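Local coordinates for protein pyridoxal 5'-phosphate synthase subunit PdxT (Thermus thermophilus, PDB 2YWD) that probably hydrolyses glutamine to glutamate and ammonia, which is channelled to the partner subunit PdxS for building pyridoxal 5'-phosphate, at residues 158-161 against 166-169. Residues are numbered along the deposited sequence; the frame is centred on the assembly and turned at random.
Sequences PVLV and VLAS
Val161 and Ala168 form a hydrogen-bonded antiparallel pair: Val161 N donates to Ala168 O at 2.9 Å with an N-H...O angle of 167°, and Ala168 N returns a bond to Val161 O at 3.0 Å. Next to it, Leu160 and Ser169 make a non-hydrogen-bonded pair whose CA atoms are 4.4 Å apart. Weaker CA-H...O contacts extend the join, the shortest from Ser169 CA to Val159 O at 3.2 Å.

The side chains divide between two faces. On that of Leu160 and Ser169, the chi1 of 179° sets the Leu160 CG anti to its backbone N, and the methyl CD1 lies beside the carbonyl oxygen of Ala168, 3.4 Å from that O, between Ser169 CB and Leu167 CD1. The hydroxyl of Ser169 is hydrogen-bonded to the carbonyl oxygen of Phe171, two residues further along the chain. On the other face Val161 CG2 lies 4.1 Å from Ala168 CB, and Phe141 of strand 140-144 touches both residues.

Together the strands make a beta hairpin within the mixed central sheet of this class I glutaminase. A classic beta bulge, with Val159 and Leu160 set opposite the single residue Ala152 of strand 149-154, bends the chain at Leu160. On its far edge strand 166-169 bonds through Leu167 to Leu77 and Gly79 of parallel strand 76-80, which leads to the predicted nucleophile Cys81; the Ser169 side chain lies near, without touching, the predicted catalytic residues, about 6 Å from the side chain of Glu174. The hairpin thus joins the parallel strands to the antiparallel edge strand 149-154.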
loop_
_atom_site.group_PDB
_atom_site.type_symbol
_atom_site.label_atom_id
_atom_site.label_comp_id
_atom_site.label_asym_id
_atom_site.label_seq_id
_atom_site.Cartn_x
_atom_site.Cartn_y
_atom_site.Cartn_z
ATOM N N PRO A 158 8.726 12.454 0.484
ATOM C CA PRO A 158 8.512 11.090 0.977
ATOM C C PRO A 158 7.709 10.279 -0.041
ATOM O O PRO A 158 6.688 10.758 -0.535
ATOM C CB PRO A 158 7.715 11.307 2.262
ATOM C CG PRO A 158 8.172 12.650 2.727
ATOM C CD PRO A 158 8.188 13.440 1.440
ATOM N N VAL A 159 8.171 9.069 -0.352
ATOM C CA VAL A 159 7.471 8.196 -1.294
ATOM C C VAL A 159 7.237 6.798 -0.724
ATOM O O VAL A 159 6.481 6.011 -1.288
ATOM C CB VAL A 159 8.219 8.083 -2.643
ATOM C CG1 VAL A 159 8.243 9.449 -3.327
ATOM C CG2 VAL A 159 9.627 7.561 -2.430
ATOM N N LEU A 160 7.904 6.490 0.384
ATOM C CA LEU A 160 7.731 5.205 1.069
ATOM C C LEU A 160 7.709 5.543 2.553
ATOM O O LEU A 160 8.683 6.076 3.084
ATOM C CB LEU A 160 8.882 4.237 0.780
ATOM C CG LEU A 160 8.751 2.881 1.502
ATOM C CD1 LEU A 160 7.499 2.160 1.002
ATOM C CD2 LEU A 160 9.984 2.018 1.254
ATOM N N VAL A 161 6.594 5.252 3.217
ATOM C CA VAL A 161 6.471 5.566 4.631
ATOM C C VAL A 161 5.978 4.376 5.436
ATOM O O VAL A 161 5.316 3.485 4.908
ATOM C CB VAL A 161 5.508 6.748 4.857
ATOM C CG1 VAL A 161 5.988 7.968 4.083
ATOM C CG2 VAL A 161 4.100 6.363 4.425
ATOM N N VAL A 166 2.124 -0.847 9.248
ATOM C CA VAL A 166 1.461 -0.296 8.067
ATOM C C VAL A 166 2.531 0.341 7.187
ATOM O O VAL A 166 3.255 1.239 7.624
ATOM C CB VAL A 166 0.426 0.784 8.445
ATOM C CG1 VAL A 166 -0.200 1.375 7.182
ATOM C CG2 VAL A 166 -0.655 0.182 9.322
ATOM N N LEU A 167 2.622 -0.132 5.951
ATOM C CA LEU A 167 3.605 0.356 4.997
ATOM C C LEU A 167 2.865 0.912 3.785
ATOM O O LEU A 167 1.862 0.338 3.358
ATOM C CB LEU A 167 4.509 -0.801 4.568
ATOM C CG LEU A 167 5.694 -0.496 3.656
ATOM C CD1 LEU A 167 6.692 0.388 4.394
ATOM C CD2 LEU A 167 6.354 -1.804 3.234
ATOM N N ALA A 168 3.353 2.020 3.230
ATOM C CA ALA A 168 2.699 2.617 2.070
ATOM C C ALA A 168 3.687 3.250 1.099
ATOM O O ALA A 168 4.647 3.894 1.512
ATOM C CB ALA A 168 1.680 3.655 2.525
ATOM N N SER A 169 3.442 3.063 -0.195
ATOM C CA SER A 169 4.306 3.633 -1.227
ATOM C C SER A 169 3.474 4.314 -2.308
ATOM O O SER A 169 2.348 3.904 -2.587
ATOM C CB SER A 169 5.172 2.542 -1.872
ATOM O OG SER A 169 4.379 1.596 -2.570
#